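Local coordinates for protein leucine aminopeptidase 1 (Caenorhabditis elegans, PDB 2HC9) that catalyses the release of N-terminal amino acids, preferably leucine, from peptides as a zinc-dependent M17 aminopeptidase, and probably serves as a digestive enzyme, at residues M322-V328 with L440-H444; R338-A342 with A437-I441. The protein carries 1 engineered substitution. All coordinates share one frame; numbering follows the deposited sequence.

Contact 1: M322-V328 with L440-H444; sequences MLSGKTV and LIGAH. Engineered in segment 440-444: Leu440 (natural residue Phe).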
loop_
_atom_site.group_PDB
_atom_site.type_symbol
_atom_site.label_atom_id
_atom_site.label_comp_id
_atom_site.label_asym_id
_atom_site.label_seq_id
_atom_site.Cartn_x
_atom_site.Cartn_y
_atom_site.Cartn_z
ATOM N N MET A 322 27.424 11.560 19.653
ATOM C CA MET A 322 27.206 10.447 20.575
ATOM C C MET A 322 28.177 10.591 21.762
ATOM O O MET A 322 29.099 11.424 21.722
ATOM C CB MET A 322 27.474 9.130 19.842
ATOM C CG MET A 322 26.681 8.978 18.545
ATOM S SD MET A 322 24.888 9.124 18.762
ATOM C CE MET A 322 24.544 7.588 19.572
ATOM N N LEU A 323 27.975 9.787 22.803
ATOM C CA LEU A 323 28.907 9.807 23.949
ATOM C C LEU A 323 30.365 9.572 23.486
ATOM O O LEU A 323 31.311 10.138 24.044
ATOM C CB LEU A 323 28.496 8.757 24.976
ATOM C CG LEU A 323 29.278 8.766 26.293
ATOM C CD1 LEU A 323 29.108 10.116 27.035
ATOM C CD2 LEU A 323 28.859 7.554 27.183
ATOM N N SER A 324 30.526 8.771 22.437
ATOM C CA SER A 324 31.848 8.397 21.884
ATOM C C SER A 324 32.590 9.593 21.263
ATOM O O SER A 324 33.800 9.505 20.989
ATOM C CB SER A 324 31.663 7.322 20.810
ATOM O OG SER A 324 30.997 7.874 19.677
ATOM N N GLY A 325 31.859 10.675 21.024
ATOM C CA GLY A 325 32.397 11.816 20.287
ATOM C C GLY A 325 32.140 11.730 18.787
ATOM O O GLY A 325 32.342 12.715 18.080
ATOM N N LYS A 326 31.720 10.557 18.295
ATOM C CA LYS A 326 31.423 10.386 16.853
ATOM C C LYS A 326 30.053 10.983 16.490
ATOM O O LYS A 326 29.159 11.055 17.342
ATOM C CB LYS A 326 31.461 8.906 16.449
ATOM C CG LYS A 326 32.910 8.379 16.429
ATOM C CD LYS A 326 32.956 6.883 16.202
ATOM C CE LYS A 326 34.417 6.402 16.179
ATOM N NZ LYS A 326 35.247 7.116 15.139
ATOM N N THR A 327 29.887 11.402 15.237
ATOM C CA THR A 327 28.589 11.957 14.821
ATOM C C THR A 327 27.733 10.911 14.094
ATOM O O THR A 327 28.250 10.069 13.359
ATOM C CB THR A 327 28.743 13.204 13.935
ATOM O OG1 THR A 327 29.659 12.906 12.853
ATOM C CG2 THR A 327 29.304 14.412 14.785
ATOM N N VAL A 328 26.419 10.968 14.304
ATOM C CA VAL A 328 25.518 10.037 13.634
ATOM C C VAL A 328 24.421 10.878 12.949
ATOM O O VAL A 328 23.794 11.737 13.579
ATOM C CB VAL A 328 24.899 8.978 14.609
ATOM C CG1 VAL A 328 23.864 8.143 13.840
ATOM C CG2 VAL A 328 26.012 8.053 15.180
ATOM N N LEU A 440 25.936 -0.520 13.997
ATOM C CA LEU A 440 25.844 0.890 14.389
ATOM C C LEU A 440 26.301 1.018 15.854
ATOM O O LEU A 440 27.073 1.911 16.182
ATOM C CB LEU A 440 24.405 1.431 14.239
ATOM C CG LEU A 440 24.139 2.889 14.641
ATOM C CD1 LEU A 440 24.091 3.188 16.176
ATOM C CD2 LEU A 440 25.038 3.902 13.839
ATOM N N ILE A 441 25.826 0.116 16.715
ATOM C CA ILE A 441 26.254 0.110 18.125
ATOM C C ILE A 441 27.774 -0.074 18.218
ATOM O O ILE A 441 28.488 0.736 18.854
ATOM C CB ILE A 441 25.550 -1.033 18.914
ATOM C CG1 ILE A 441 24.022 -0.843 18.915
ATOM C CG2 ILE A 441 26.077 -1.085 20.355
ATOM C CD1 ILE A 441 23.246 -2.108 19.316
ATOM N N GLY A 442 28.277 -1.124 17.582
ATOM C CA GLY A 442 29.707 -1.452 17.690
ATOM C C GLY A 442 30.647 -0.430 17.082
ATOM O O GLY A 442 31.808 -0.344 17.471
ATOM N N ALA A 443 30.152 0.361 16.134
ATOM C CA ALA A 443 30.976 1.392 15.494
ATOM C C ALA A 443 31.509 2.431 16.493
ATOM O O ALA A 443 32.432 3.177 16.189
ATOM C CB ALA A 443 30.172 2.092 14.359
ATOM N N HIS A 444 30.915 2.485 17.682
ATOM C CA HIS A 444 31.309 3.462 18.694
ATOM C C HIS A 444 32.290 2.893 19.716
ATOM O O HIS A 444 32.808 3.633 20.570
ATOM C CB HIS A 444 30.046 4.043 19.352
ATOM C CG HIS A 444 29.231 4.834 18.371
ATOM N ND1 HIS A 444 29.495 6.158 18.098
ATOM C CD2 HIS A 444 28.314 4.436 17.458
ATOM C CE1 HIS A 444 28.716 6.565 17.109
ATOM N NE2 HIS A 444 27.992 5.537 16.697
#
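His444 carries its ring carbon CG beside its own backbone N (chi1 -65°), and Ser324 holds OG between its backbone N and carbonyl carbon (chi1 68°); these two torsions bring hydroxyl and imidazole together. Ser324 OG lies near the ring plane, 2.8 Å from His444 ND1, in a hydrogen bond that either partner could donate. The same OG accepts from Lys326 N at 3.1 Å, with an N-H...O angle of 161°, so the hydroxyl is gripped from two sides. That second bond makes an ST turn, set upon the type I beta turn from Met322 to Gly325 that links strands 319-321 and 327-329 as a hairpin in the catalytic domain. Serine suits this place because its short side chain can serve the turn and the histidine at once. Aliphatic carbons from three more residues touch the imidazole. Met322, bent at chi2 and chi3, crosses it at about a right angle and puts CG 3.5 Å from His444 CE1, while Lys326 CB meets CE1 obliquely at 3.7 Å. The Lys326 chain then runs on past Ala443 O, its CD 3.7 Å away, and its ammonium end leads away from the histidine. At the ring edge, Val328 CG2 comes to 3.5 Å from His444 NE2, a buried nitrogen with no hydrogen-bonding partner in the model. Val328 CG1 reaches more loosely to CD2 of the engineered Leu440, 4.4 Å off.

Contact 2: R338-A342 with A437-I441; sequences RLILA and AGLLI. Engineered in segment 437-441: Leu440 (natural residue Phe). With BCT (bicarbonate ion), chain D.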
loop_
_atom_site.group_PDB
_atom_site.type_symbol
_atom_site.label_atom_id
_atom_site.label_comp_id
_atom_site.label_asym_id
_atom_site.label_seq_id
_atom_site.Cartn_x
_atom_site.Cartn_y
_atom_site.Cartn_z
ATOM N N ARG A 338 19.480 1.412 18.790
ATOM C CA ARG A 338 20.898 1.312 18.498
ATOM C C ARG A 338 21.643 2.605 18.881
ATOM O O ARG A 338 22.811 2.548 19.281
ATOM C CB ARG A 338 21.123 0.940 17.023
ATOM C CG ARG A 338 20.642 2.035 16.023
ATOM C CD ARG A 338 20.548 1.452 14.585
ATOM N NE ARG A 338 19.355 0.610 14.451
ATOM C CZ ARG A 338 18.949 0.088 13.292
ATOM N NH1 ARG A 338 19.637 0.351 12.168
ATOM N NH2 ARG A 338 17.847 -0.659 13.253
ATOM N N LEU A 339 20.960 3.750 18.806
ATOM C CA LEU A 339 21.549 5.043 19.227
ATOM C C LEU A 339 21.789 5.014 20.738
ATOM O O LEU A 339 22.868 5.345 21.217
ATOM C CB LEU A 339 20.595 6.208 18.904
ATOM C CG LEU A 339 20.387 6.478 17.383
ATOM C CD1 LEU A 339 19.347 7.574 17.175
ATOM C CD2 LEU A 339 21.716 6.864 16.709
ATOM N N ILE A 340 20.771 4.617 21.496
ATOM C CA ILE A 340 20.933 4.663 22.946
ATOM C C ILE A 340 21.967 3.639 23.419
ATOM O O ILE A 340 22.733 3.911 24.362
ATOM C CB ILE A 340 19.586 4.586 23.711
ATOM C CG1 ILE A 340 18.994 3.162 23.680
ATOM C CG2 ILE A 340 18.577 5.627 23.135
ATOM C CD1 ILE A 340 17.672 2.996 24.510
ATOM N N LEU A 341 21.985 2.463 22.774
ATOM C CA LEU A 341 22.946 1.430 23.115
ATOM C C LEU A 341 24.367 1.805 22.723
ATOM O O LEU A 341 25.287 1.385 23.389
ATOM C CB LEU A 341 22.576 0.077 22.495
ATOM C CG LEU A 341 21.293 -0.572 23.049
ATOM C CD1 LEU A 341 20.816 -1.650 22.085
ATOM C CD2 LEU A 341 21.513 -1.171 24.465
ATOM N N ALA A 342 24.546 2.578 21.645
ATOM C CA ALA A 342 25.890 3.069 21.289
ATOM C C ALA A 342 26.496 3.857 22.474
ATOM O O ALA A 342 27.698 3.740 22.786
ATOM C CB ALA A 342 25.810 3.994 20.028
ATOM N N ALA A 437 22.174 -3.168 12.122
ATOM C CA ALA A 437 21.694 -2.496 13.328
ATOM C C ALA A 437 22.700 -2.679 14.467
ATOM O O ALA A 437 23.018 -1.734 15.179
ATOM C CB ALA A 437 20.304 -3.078 13.735
ATOM N N GLY A 438 23.211 -3.892 14.646
ATOM C CA GLY A 438 24.221 -4.115 15.685
ATOM C C GLY A 438 25.530 -3.394 15.415
ATOM O O GLY A 438 26.189 -2.918 16.340
ATOM N N LEU A 439 25.905 -3.286 14.135
ATOM C CA LEU A 439 27.165 -2.620 13.761
ATOM C C LEU A 439 27.124 -1.130 14.039
ATOM O O LEU A 439 28.163 -0.530 14.298
ATOM C CB LEU A 439 27.487 -2.857 12.271
ATOM C CG LEU A 439 27.900 -4.298 11.922
ATOM C CD1 LEU A 439 28.033 -4.408 10.376
ATOM C CD2 LEU A 439 29.200 -4.664 12.629
ATOM N N LEU A 440 25.936 -0.520 13.997
ATOM C CA LEU A 440 25.844 0.890 14.389
ATOM C C LEU A 440 26.301 1.018 15.854
ATOM O O LEU A 440 27.073 1.911 16.182
ATOM C CB LEU A 440 24.405 1.431 14.239
ATOM C CG LEU A 440 24.139 2.889 14.641
ATOM C CD1 LEU A 440 24.091 3.188 16.176
ATOM C CD2 LEU A 440 25.038 3.902 13.839
ATOM N N ILE A 441 25.826 0.116 16.715
ATOM C CA ILE A 441 26.254 0.110 18.125
ATOM C C ILE A 441 27.774 -0.074 18.218
ATOM O O ILE A 441 28.488 0.736 18.854
ATOM C CB ILE A 441 25.550 -1.033 18.914
ATOM C CG1 ILE A 441 24.022 -0.843 18.915
ATOM C CG2 ILE A 441 26.077 -1.085 20.355
ATOM C CD1 ILE A 441 23.246 -2.108 19.316
HETATM C C BCT D . 16.551 0.016 16.764
HETATM O O1 BCT D . 15.781 0.270 17.697
HETATM O O2 BCT D . 16.299 -0.871 15.924
HETATM O O3 BCT D . 17.640 0.728 16.640
#
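Helices 337-350 and 433-442 run roughly parallel here, their local axes 8.6 Å apart at closest approach and crossing at -29°. Both belong to the M17 catalytic domain, and at the N-terminal end of 338-342 their interface leads into the active site: Arg338, a predicted active-site residue, holds the bicarbonate found in this crystal. Away from the ion the contact is apolar. Ile441 has CG1 beside its backbone N (chi1 -62°), which lays that branch 3.6 Å from Arg338 O, while CD1 continues to Leu341 CD1 at 3.7 Å. Branched side chains suit this buried seam, and a residue as small as Ala342 fits where its CA comes 4.3 Å from Ile441 CA. CD1 of Leu440, an engineered residue, comes within 3.4 Å of Arg338 O and touches Arg338 CG; the two side chains cross at about a right angle. Arginine combines an aliphatic stem for this packing with a flat head whose N-H groups suit an anion. Ala437 CB sits over the centre of one guanidinium face, 3.5 Å from Arg338 CZ, its single methyl small enough to approach closely, and Arg338 NH1 is hydrogen-bonded to Asn423 O. Bicarbonate lies along the guanidinium edge: O3 accepts from both Arg338 N and Arg338 NE, the latter at 2.8 Å, and O2 accepts from Arg338 NH2 at 3.1 Å in a nearly straight bond of 171°.

In the fold
The two contacts have centres about 8 Å apart in the catalytic domain and share helix 433-442: contact 2 uses 437-441 and contact 1 the overlapping 440-444. Along the chain, hairpin segment 322-328 comes first, helix 337-350 is the next element, and 437-444 packs against both about a hundred residues later. The contacts also touch: Ala342 CB lies 3.6 Å from His444 CD2, and Val328 CG1 is 3.8 Å from Leu339 CD2. Contact 2 borders the bicarbonate pocket beside the zinc ions, whereas contact 1 lies farther from the metals and joins the small three-stranded sheet to this helix pair.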